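Beta-N-acetylhexosaminidase (PDB 1HP5) probably removes terminal non-reducing N-acetylhexosamine units from glycans by hydrolysis, using a family 20 TIM-barrel catalytic domain that here holds a bicyclic thiazoline ligand in its active site. Local coordinates at residues 400-405 / 412-417; 396-401 / 444-449; 255-260 / 285-290. One frame throughout, in Å; residues are numbered along the deposited sequence.

Interaction 1 of 3, residues 400-405 / 412-417; sequences LDMKYT and LSWAGY. With NGT (3ar,5R,6S,7R,7ar-5-hydroxymethyl-2-methyl-5,6,7,7a-tetrahydro-3ah-pyrano[3,2-D]thiazole-6,7-diol), chain F.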
loop_
_atom_site.group_PDB
_atom_site.type_symbol
_atom_site.label_atom_id
_atom_site.label_comp_id
_atom_site.label_asym_id
_atom_site.label_seq_id
_atom_site.Cartn_x
_atom_site.Cartn_y
_atom_site.Cartn_z
ATOM N N LEU A 400 -3.004 6.620 -8.056
ATOM C CA LEU A 400 -3.854 7.518 -7.281
ATOM C C LEU A 400 -3.567 8.992 -7.546
ATOM O O LEU A 400 -4.348 9.860 -7.162
ATOM C CB LEU A 400 -3.709 7.196 -5.790
ATOM C CG LEU A 400 -4.015 5.716 -5.522
ATOM C CD1 LEU A 400 -3.834 5.386 -4.047
ATOM C CD2 LEU A 400 -5.452 5.424 -5.970
ATOM N N ASP A 401 -2.451 9.280 -8.209
ATOM C CA ASP A 401 -2.125 10.663 -8.521
ATOM C C ASP A 401 -2.752 11.091 -9.841
ATOM O O ASP A 401 -2.698 12.261 -10.195
ATOM C CB ASP A 401 -0.607 10.867 -8.582
ATOM C CG ASP A 401 0.045 10.082 -9.704
ATOM O OD1 ASP A 401 -0.230 8.870 -9.812
ATOM O OD2 ASP A 401 0.843 10.672 -10.468
ATOM N N MET A 402 -3.356 10.157 -10.571
ATOM C CA MET A 402 -3.964 10.517 -11.854
ATOM C C MET A 402 -5.316 11.190 -11.627
ATOM O O MET A 402 -6.104 10.745 -10.793
ATOM C CB MET A 402 -4.144 9.275 -12.739
ATOM C CG MET A 402 -3.912 9.534 -14.232
ATOM S SD MET A 402 -2.255 10.208 -14.530
ATOM C CE MET A 402 -1.231 8.833 -13.912
ATOM N N LYS A 403 -5.576 12.260 -12.371
ATOM C CA LYS A 403 -6.835 12.992 -12.260
ATOM C C LYS A 403 -8.035 12.116 -12.578
ATOM O O LYS A 403 -7.951 11.190 -13.393
ATOM C CB LYS A 403 -6.839 14.195 -13.214
ATOM C CG LYS A 403 -5.846 15.286 -12.844
ATOM C CD LYS A 403 -5.925 16.466 -13.807
ATOM C CE LYS A 403 -4.987 17.593 -13.359
ATOM N NZ LYS A 403 -5.014 18.726 -14.320
ATOM N N TYR A 404 -9.152 12.420 -11.929
ATOM C CA TYR A 404 -10.401 11.697 -12.133
ATOM C C TYR A 404 -11.003 12.136 -13.461
ATOM O O TYR A 404 -11.527 11.324 -14.225
ATOM C CB TYR A 404 -11.382 12.037 -11.015
ATOM C CG TYR A 404 -10.913 11.624 -9.647
ATOM C CD1 TYR A 404 -10.969 10.292 -9.248
ATOM C CD2 TYR A 404 -10.438 12.572 -8.739
ATOM C CE1 TYR A 404 -10.570 9.910 -7.975
ATOM C CE2 TYR A 404 -10.033 12.203 -7.466
ATOM C CZ TYR A 404 -10.106 10.872 -7.089
ATOM O OH TYR A 404 -9.738 10.501 -5.821
ATOM N N THR A 405 -10.930 13.440 -13.707
ATOM C CA THR A 405 -11.446 14.059 -14.924
ATOM C C THR A 405 -10.575 15.278 -15.213
ATOM O O THR A 405 -9.703 15.630 -14.411
ATOM C CB THR A 405 -12.892 14.555 -14.741
ATOM O OG1 THR A 405 -12.890 15.707 -13.890
ATOM C CG2 THR A 405 -13.755 13.476 -14.112
ATOM N N LEU A 412 -1.999 14.314 -11.981
ATOM C CA LEU A 412 -1.479 14.399 -13.336
ATOM C C LEU A 412 -2.481 13.810 -14.310
ATOM O O LEU A 412 -3.519 13.282 -13.903
ATOM C CB LEU A 412 -0.146 13.651 -13.432
ATOM C CG LEU A 412 0.949 14.188 -12.503
ATOM C CD1 LEU A 412 2.237 13.382 -12.692
ATOM C CD2 LEU A 412 1.187 15.664 -12.801
ATOM N N SER A 413 -2.170 13.893 -15.598
ATOM C CA SER A 413 -3.077 13.377 -16.612
ATOM C C SER A 413 -2.346 12.780 -17.801
ATOM O O SER A 413 -2.943 12.562 -18.852
ATOM C CB SER A 413 -3.995 14.497 -17.101
ATOM O OG SER A 413 -3.239 15.546 -17.688
ATOM N N TRP A 414 -1.056 12.510 -17.640
ATOM C CA TRP A 414 -0.284 11.953 -18.734
ATOM C C TRP A 414 -0.825 10.594 -19.151
ATOM O O TRP A 414 -0.700 10.204 -20.309
ATOM C CB TRP A 414 1.199 11.837 -18.358
ATOM C CG TRP A 414 1.499 10.877 -17.244
ATOM C CD1 TRP A 414 1.573 11.160 -15.907
ATOM C CD2 TRP A 414 1.790 9.481 -17.375
ATOM N NE1 TRP A 414 1.899 10.025 -15.201
ATOM C CE2 TRP A 414 2.037 8.981 -16.076
ATOM C CE3 TRP A 414 1.868 8.603 -18.466
ATOM C CZ2 TRP A 414 2.360 7.638 -15.836
ATOM C CZ3 TRP A 414 2.190 7.269 -18.228
ATOM C CH2 TRP A 414 2.432 6.800 -16.922
ATOM N N ALA A 415 -1.436 9.880 -18.209
ATOM C CA ALA A 415 -1.998 8.566 -18.497
ATOM C C ALA A 415 -3.498 8.680 -18.768
ATOM O O ALA A 415 -4.223 7.685 -18.732
ATOM C CB ALA A 415 -1.754 7.625 -17.322
ATOM N N GLY A 416 -3.953 9.899 -19.043
ATOM C CA GLY A 416 -5.365 10.116 -19.292
ATOM C C GLY A 416 -6.077 10.377 -17.977
ATOM O O GLY A 416 -5.441 10.680 -16.968
ATOM N N TYR A 417 -7.398 10.263 -17.981
ATOM C CA TYR A 417 -8.183 10.488 -16.778
ATOM C C TYR A 417 -8.661 9.142 -16.245
ATOM O O TYR A 417 -8.965 8.238 -17.016
ATOM C CB TYR A 417 -9.353 11.414 -17.106
ATOM C CG TYR A 417 -8.871 12.757 -17.599
ATOM C CD1 TYR A 417 -8.160 13.611 -16.753
ATOM C CD2 TYR A 417 -9.067 13.153 -18.922
ATOM C CE1 TYR A 417 -7.652 14.824 -17.212
ATOM C CE2 TYR A 417 -8.562 14.369 -19.393
ATOM C CZ TYR A 417 -7.855 15.195 -18.532
ATOM O OH TYR A 417 -7.343 16.387 -18.984
HETATM C C1 NGT F . 5.864 7.571 -13.676
HETATM C C2 NGT F . 7.300 7.855 -13.143
HETATM C C3 NGT F . 7.268 8.646 -11.791
HETATM C C4 NGT F . 6.210 9.763 -11.778
HETATM C C5 NGT F . 4.827 9.192 -12.160
HETATM C C6 NGT F . 3.716 10.237 -12.199
HETATM C C7 NGT F . 7.161 5.612 -12.732
HETATM C C8 NGT F . 7.549 4.181 -12.442
HETATM N N2 NGT F . 7.957 6.571 -12.935
HETATM S S1 NGT F . 5.436 5.977 -12.818
HETATM O O3 NGT F . 8.555 9.179 -11.519
HETATM O O4 NGT F . 6.161 10.338 -10.484
HETATM O O5 NGT F . 4.891 8.557 -13.495
HETATM O O6 NGT F . 2.443 9.618 -12.389
HETATM O O HOH W 1 -2.409 17.514 -16.156
HETATM O O HOH W 2 -6.473 18.183 -17.085
#
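The thioether of Met402 lies over the face of the Trp414 indole, with SD 4.4 Å from the centroid of the five-membered ring. This Met-aromatic contact depends on bends at chi2 (57°) and chi3 (62°), which fold the chain back and bring CE against Ala415 CB at 3.7 Å. A flexible, polarisable methionine can put its sulfur on the indole face and its methyl on Ala415 at once. The indole itself works at its edge: NE1 gives a nearly straight bond (170°) to the ligand hydroxyl O6, 2.9 Å away. O6 in turn donates to Asp401 OD2 at 2.7 Å, and is thereby gripped by two bonds, while Leu412 CD1 packs on ligand C6. Between the backbones, Lys403 N donates to Leu412 O at 2.8 Å. The extended lysine chain then runs alongside the Tyr417 ring, its CB at the ring edge, and NZ reaches Tyr417 OH through a water. Gly416 closes a type I turn begun at Ser413, and its backbone angles would push a beta carbon into the carbonyl oxygen of Ala415, so glycine fits. Both segments belong to one long loop following strand 389-392, a beta-alpha loop of the TIM barrel, and such loops form the active-site rim in this fold.

Interaction 2 of 3, residues 396-401 / 444-449; sequences DRTYLD and EAPLWT. With NGT (3ar,5R,6S,7R,7ar-5-hydroxymethyl-2-methyl-5,6,7,7a-tetrahydro-3ah-pyrano[3,2-D]thiazole-6,7-diol), chain F.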
loop_
_atom_site.group_PDB
_atom_site.type_symbol
_atom_site.label_atom_id
_atom_site.label_comp_id
_atom_site.label_asym_id
_atom_site.label_seq_id
_atom_site.Cartn_x
_atom_site.Cartn_y
_atom_site.Cartn_z
ATOM N N ASP A 396 -3.089 3.941 -15.973
ATOM C CA ASP A 396 -4.444 4.395 -16.270
ATOM C C ASP A 396 -5.463 3.560 -15.498
ATOM O O ASP A 396 -6.633 3.465 -15.880
ATOM C CB ASP A 396 -4.724 4.311 -17.774
ATOM C CG ASP A 396 -4.568 2.904 -18.323
ATOM O OD1 ASP A 396 -4.023 2.034 -17.608
ATOM O OD2 ASP A 396 -4.980 2.671 -19.482
ATOM N N ARG A 397 -5.008 2.959 -14.404
ATOM C CA ARG A 397 -5.877 2.133 -13.577
ATOM C C ARG A 397 -5.727 2.367 -12.077
ATOM O O ARG A 397 -6.688 2.735 -11.402
ATOM C CB ARG A 397 -5.621 0.645 -13.850
ATOM C CG ARG A 397 -5.971 0.166 -15.250
ATOM C CD ARG A 397 -7.473 0.124 -15.471
ATOM N NE ARG A 397 -7.805 -0.513 -16.744
ATOM C CZ ARG A 397 -9.042 -0.756 -17.164
ATOM N NH1 ARG A 397 -10.083 -0.416 -16.411
ATOM N NH2 ARG A 397 -9.240 -1.346 -18.339
ATOM N N THR A 398 -4.519 2.166 -11.557
ATOM C CA THR A 398 -4.293 2.279 -10.119
ATOM C C THR A 398 -3.451 3.437 -9.594
ATOM O O THR A 398 -3.192 3.508 -8.394
ATOM C CB THR A 398 -3.685 0.975 -9.587
ATOM O OG1 THR A 398 -2.341 0.849 -10.064
ATOM C CG2 THR A 398 -4.497 -0.220 -10.080
ATOM N N TYR A 399 -3.017 4.332 -10.476
ATOM C CA TYR A 399 -2.229 5.484 -10.055
ATOM C C TYR A 399 -3.165 6.473 -9.369
ATOM O O TYR A 399 -4.019 7.084 -10.012
ATOM C CB TYR A 399 -1.555 6.134 -11.271
ATOM C CG TYR A 399 -0.195 5.542 -11.591
ATOM C CD1 TYR A 399 0.046 4.179 -11.422
ATOM C CD2 TYR A 399 0.858 6.352 -12.020
ATOM C CE1 TYR A 399 1.298 3.634 -11.657
ATOM C CE2 TYR A 399 2.122 5.815 -12.262
ATOM C CZ TYR A 399 2.334 4.452 -12.071
ATOM O OH TYR A 399 3.586 3.905 -12.241
ATOM N N LEU A 400 -3.004 6.620 -8.056
ATOM C CA LEU A 400 -3.854 7.518 -7.281
ATOM C C LEU A 400 -3.567 8.992 -7.546
ATOM O O LEU A 400 -4.348 9.860 -7.162
ATOM C CB LEU A 400 -3.709 7.196 -5.790
ATOM C CG LEU A 400 -4.015 5.716 -5.522
ATOM C CD1 LEU A 400 -3.834 5.386 -4.047
ATOM C CD2 LEU A 400 -5.452 5.424 -5.970
ATOM N N ASP A 401 -2.451 9.280 -8.209
ATOM C CA ASP A 401 -2.125 10.663 -8.521
ATOM C C ASP A 401 -2.752 11.091 -9.841
ATOM O O ASP A 401 -2.698 12.261 -10.195
ATOM C CB ASP A 401 -0.607 10.867 -8.582
ATOM C CG ASP A 401 0.045 10.082 -9.704
ATOM O OD1 ASP A 401 -0.230 8.870 -9.812
ATOM O OD2 ASP A 401 0.843 10.672 -10.468
ATOM N N GLU A 444 -0.755 -3.022 -7.048
ATOM C CA GLU A 444 -0.285 -1.930 -6.217
ATOM C C GLU A 444 -0.944 -0.636 -6.662
ATOM O O GLU A 444 -1.158 -0.423 -7.854
ATOM C CB GLU A 444 1.239 -1.772 -6.293
ATOM C CG GLU A 444 1.743 -0.572 -5.488
ATOM C CD GLU A 444 3.243 -0.577 -5.287
ATOM O OE1 GLU A 444 3.760 -1.544 -4.687
ATOM O OE2 GLU A 444 3.908 0.384 -5.724
ATOM N N ALA A 445 -1.282 0.208 -5.693
ATOM C CA ALA A 445 -1.884 1.504 -5.963
ATOM C C ALA A 445 -0.828 2.538 -5.564
ATOM O O ALA A 445 -0.659 2.850 -4.382
ATOM C CB ALA A 445 -3.151 1.688 -5.132
ATOM N N PRO A 446 -0.086 3.062 -6.545
ATOM C CA PRO A 446 0.943 4.053 -6.223
ATOM C C PRO A 446 0.370 5.455 -6.120
ATOM O O PRO A 446 -0.534 5.825 -6.873
ATOM C CB PRO A 446 1.929 3.948 -7.397
ATOM C CG PRO A 446 1.500 2.692 -8.163
ATOM C CD PRO A 446 0.017 2.641 -7.950
ATOM N N LEU A 447 0.903 6.232 -5.185
ATOM C CA LEU A 447 0.472 7.610 -5.019
ATOM C C LEU A 447 1.702 8.500 -5.145
ATOM O O LEU A 447 2.444 8.680 -4.175
ATOM C CB LEU A 447 -0.189 7.812 -3.652
ATOM C CG LEU A 447 -0.669 9.232 -3.333
ATOM C CD1 LEU A 447 -1.461 9.800 -4.502
ATOM C CD2 LEU A 447 -1.522 9.201 -2.061
ATOM N N TRP A 448 1.926 9.031 -6.349
ATOM C CA TRP A 448 3.063 9.914 -6.604
ATOM C C TRP A 448 2.701 11.301 -6.096
ATOM O O TRP A 448 1.540 11.700 -6.147
ATOM C CB TRP A 448 3.392 9.954 -8.099
ATOM C CG TRP A 448 3.685 8.595 -8.647
ATOM C CD1 TRP A 448 2.812 7.757 -9.276
ATOM C CD2 TRP A 448 4.924 7.889 -8.551
ATOM N NE1 TRP A 448 3.431 6.567 -9.578
ATOM C CE2 TRP A 448 4.730 6.622 -9.144
ATOM C CE3 TRP A 448 6.185 8.203 -8.019
ATOM C CZ2 TRP A 448 5.752 5.662 -9.224
ATOM C CZ3 TRP A 448 7.203 7.252 -8.096
ATOM C CH2 TRP A 448 6.976 5.995 -8.697
ATOM N N THR A 449 3.693 12.053 -5.631
ATOM C CA THR A 449 3.390 13.351 -5.048
ATOM C C THR A 449 3.914 14.628 -5.702
ATOM O O THR A 449 4.155 15.624 -5.014
ATOM C CB THR A 449 3.794 13.337 -3.564
ATOM O OG1 THR A 449 5.185 13.019 -3.450
ATOM C CG2 THR A 449 2.983 12.269 -2.810
HETATM C C1 NGT F . 5.864 7.571 -13.676
HETATM C C2 NGT F . 7.300 7.855 -13.143
HETATM C C3 NGT F . 7.268 8.646 -11.791
HETATM C C4 NGT F . 6.210 9.763 -11.778
HETATM C C5 NGT F . 4.827 9.192 -12.160
HETATM C C6 NGT F . 3.716 10.237 -12.199
HETATM C C7 NGT F . 7.161 5.612 -12.732
HETATM C C8 NGT F . 7.549 4.181 -12.442
HETATM N N2 NGT F . 7.957 6.571 -12.935
HETATM S S1 NGT F . 5.436 5.977 -12.818
HETATM O O3 NGT F . 8.555 9.179 -11.519
HETATM O O4 NGT F . 6.161 10.338 -10.484
HETATM O O5 NGT F . 4.891 8.557 -13.495
HETATM O O6 NGT F . 2.443 9.618 -12.389
#
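The sugar pocket of the TIM barrel is walled here by Tyr399 and Trp448, where strand 440-447, the last of the barrel, gives way to loop beside residues 396-401. The two segments run nearly in the same direction. Trp448 lays one face of its indole against the ligand, whose C5 sits over the ring and whose O4 lies near its rim, 3.3 Å from Trp448 CE3. The Tyr399 ring meets the indole obliquely, planes 45° apart, with CE2 3.1 Å from Trp448 NE1. Pro446 CG, part of a rigid apolar ring, meets the same tyrosine obliquely, 3.6 Å from Tyr399 CE1. Asp401 OD1 is buried without a polar partner, at the edge of the indole, 3.3 Å from Trp448 CD1. With an alanine in place of Trp448, the pyranose would probably lose the flat wall against C5 and O4, and the Tyr399 ring would be left freer to turn. Thr398 OG1, placed between backbone N and carbonyl carbon (chi1 70°), donates in the carbonyl plane to Glu444 O at 2.8 Å. Leu400 N donates to Pro446 O at 2.9 Å. The Leu400 side chain also touches Leu466 of helix 465-474, and it packs on the strand with CB 3.7 Å from Leu447 CD1 and CD1 3.9 Å from Ala445 CB.

Interaction 3 of 3, residues 255-260 / 285-290; sequences GHTNAA and SSLCVD. With NGT (3ar,5R,6S,7R,7ar-5-hydroxymethyl-2-methyl-5,6,7,7a-tetrahydro-3ah-pyrano[3,2-D]thiazole-6,7-diol), chain F.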
loop_
_atom_site.group_PDB
_atom_site.type_symbol
_atom_site.label_atom_id
_atom_site.label_comp_id
_atom_site.label_asym_id
_atom_site.label_seq_id
_atom_site.Cartn_x
_atom_site.Cartn_y
_atom_site.Cartn_z
ATOM N N GLY A 255 18.121 5.586 -12.943
ATOM C CA GLY A 255 17.482 6.861 -13.235
ATOM C C GLY A 255 16.831 7.448 -11.990
ATOM O O GLY A 255 16.872 6.824 -10.925
ATOM N N HIS A 256 16.231 8.633 -12.113
ATOM C CA HIS A 256 15.581 9.290 -10.973
ATOM C C HIS A 256 16.551 9.362 -9.793
ATOM O O HIS A 256 16.168 9.153 -8.636
ATOM C CB HIS A 256 14.326 8.510 -10.567
ATOM C CG HIS A 256 13.163 8.726 -11.483
ATOM N ND1 HIS A 256 12.347 9.831 -11.397
ATOM C CD2 HIS A 256 12.700 7.996 -12.527
ATOM C CE1 HIS A 256 11.430 9.776 -12.347
ATOM N NE2 HIS A 256 11.622 8.673 -13.048
ATOM N N THR A 257 17.801 9.683 -10.097
ATOM C CA THR A 257 18.849 9.742 -9.084
ATOM C C THR A 257 19.485 11.114 -8.857
ATOM O O THR A 257 20.560 11.200 -8.266
ATOM C CB THR A 257 19.965 8.746 -9.448
ATOM O OG1 THR A 257 20.306 8.905 -10.834
ATOM C CG2 THR A 257 19.500 7.315 -9.228
ATOM N N ASN A 258 18.831 12.190 -9.285
ATOM C CA ASN A 258 19.442 13.505 -9.109
ATOM C C ASN A 258 19.784 13.903 -7.677
ATOM O O ASN A 258 20.813 14.538 -7.452
ATOM C CB ASN A 258 18.594 14.615 -9.723
ATOM C CG ASN A 258 19.398 15.889 -9.931
ATOM O OD1 ASN A 258 20.284 15.935 -10.786
ATOM N ND2 ASN A 258 19.115 16.915 -9.135
ATOM N N ALA A 259 18.939 13.548 -6.711
ATOM C CA ALA A 259 19.220 13.913 -5.323
ATOM C C ALA A 259 20.583 13.366 -4.899
ATOM O O ALA A 259 21.372 14.061 -4.250
ATOM C CB ALA A 259 18.128 13.383 -4.405
ATOM N N ALA A 260 20.858 12.122 -5.273
ATOM C CA ALA A 260 22.131 11.496 -4.941
ATOM C C ALA A 260 23.260 12.153 -5.727
ATOM O O ALA A 260 24.299 12.501 -5.162
ATOM C CB ALA A 260 22.079 10.008 -5.250
ATOM N N SER A 285 18.250 12.306 -15.281
ATOM C CA SER A 285 19.329 11.856 -14.409
ATOM C C SER A 285 19.760 10.416 -14.627
ATOM O O SER A 285 18.967 9.566 -15.030
ATOM C CB SER A 285 18.911 12.011 -12.948
ATOM O OG SER A 285 17.801 11.172 -12.676
ATOM N N SER A 286 21.024 10.148 -14.326
ATOM C CA SER A 286 21.564 8.808 -14.464
ATOM C C SER A 286 22.838 8.627 -13.662
ATOM O O SER A 286 23.714 9.485 -13.682
ATOM C CB SER A 286 21.870 8.498 -15.930
ATOM O OG SER A 286 22.555 7.263 -16.032
ATOM N N LEU A 287 22.934 7.511 -12.950
ATOM C CA LEU A 287 24.138 7.215 -12.200
ATOM C C LEU A 287 25.194 6.983 -13.276
ATOM O O LEU A 287 24.848 6.780 -14.444
ATOM C CB LEU A 287 23.956 5.947 -11.372
ATOM C CG LEU A 287 23.017 6.030 -10.166
ATOM C CD1 LEU A 287 22.950 4.670 -9.482
ATOM C CD2 LEU A 287 23.527 7.091 -9.199
ATOM N N CYS A 288 26.469 7.019 -12.901
ATOM C CA CYS A 288 27.525 6.803 -13.878
ATOM C C CYS A 288 27.871 5.320 -13.956
ATOM O O CYS A 288 28.635 4.800 -13.142
ATOM C CB CYS A 288 28.773 7.622 -13.525
ATOM S SG CYS A 288 29.985 7.592 -14.887
ATOM N N VAL A 289 27.297 4.642 -14.945
ATOM C CA VAL A 289 27.512 3.215 -15.135
ATOM C C VAL A 289 28.982 2.846 -15.373
ATOM O O VAL A 289 29.386 1.713 -15.122
ATOM C CB VAL A 289 26.660 2.694 -16.319
ATOM C CG1 VAL A 289 26.834 1.186 -16.482
ATOM C CG2 VAL A 289 25.198 3.026 -16.083
ATOM N N ASP A 290 29.775 3.811 -15.825
ATOM C CA ASP A 290 31.192 3.590 -16.129
ATOM C C ASP A 290 32.159 3.658 -14.941
ATOM O O ASP A 290 33.287 3.177 -15.038
ATOM C CB ASP A 290 31.659 4.606 -17.178
ATOM C CG ASP A 290 30.631 4.837 -18.268
ATOM O OD1 ASP A 290 29.508 5.286 -17.944
ATOM O OD2 ASP A 290 30.945 4.574 -19.450
HETATM C C1 NGT F . 5.864 7.571 -13.676
HETATM C C2 NGT F . 7.300 7.855 -13.143
HETATM C C3 NGT F . 7.268 8.646 -11.791
HETATM C C4 NGT F . 6.210 9.763 -11.778
HETATM C C5 NGT F . 4.827 9.192 -12.160
HETATM C C6 NGT F . 3.716 10.237 -12.199
HETATM C C7 NGT F . 7.161 5.612 -12.732
HETATM C C8 NGT F . 7.549 4.181 -12.442
HETATM N N2 NGT F . 7.957 6.571 -12.935
HETATM S S1 NGT F . 5.436 5.977 -12.818
HETATM O O3 NGT F . 8.555 9.179 -11.519
HETATM O O4 NGT F . 6.161 10.338 -10.484
HETATM O O5 NGT F . 4.891 8.557 -13.495
HETATM O O6 NGT F . 2.443 9.618 -12.389
HETATM O O HOH W 3 16.149 9.411 -15.128
#
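Gly255 begins the contact by laying its CA 3.6 Å from Ser285 O, a CA-H...O approach between the two backbones. In His256 the first side-chain bond leads away from residues 285-290, and the ring reaches the ligand, with His256 CE1 3.1 Å from ligand O3. Its ND1 and NE2 are hydrogen-bonded to Asp197 and Glu320, so both ring nitrogens are engaged and the imidazole's rotation is fixed. A water ties its backbone to the other segment, accepting from His256 N at 3.1 Å and donating to Ser285 O at 2.8 Å. This is a loop of the TIM barrel, the one that leaves strand 246-250 and leads into helix 258-263. Thr257 takes the N-cap position, but its hydroxyl bonds back to Pro254 O instead of capping. The backbone N-H of Thr257 goes to Ser285 OG at 3.0 Å; with chi1 at 63°, that small hydroxyl sits between its own backbone N and carbonyl carbon, and it is also bonded to Asp198. The Thr257 and Leu287 side chains cross at about a right angle, with Thr257 CG2 3.9 Å from Leu287 CG, burying a methyl against the leucine; a beta-branched threonine can offer this methyl while its hydroxyl turns to the backbone. Asn258 opens the helix, and its CB rests 4.2 Å from Ser285 CB.

How the interactions relate
Interactions 1 and 2 adjoin, with centres 9 Å apart and Leu400 and Asp401 in common; they also touch through Trp414 CZ2 and Tyr399 CE2, 4.0 Å apart. Together they make a continuous wall, in which the long loop after strand 389-392 packs both on the last barrel strand and on its own later part. Interaction 3 stands across the pocket, its centre about 27 Å from that of interaction 1 and 24 Å from that of interaction 2, and touches neither. The thiazoline ligand bridges the gap: its O6 end faces interaction 1, its ring face interaction 2, its O3 interaction 3. Arg168, bonded to the ligand, also touches Trp448 and His256.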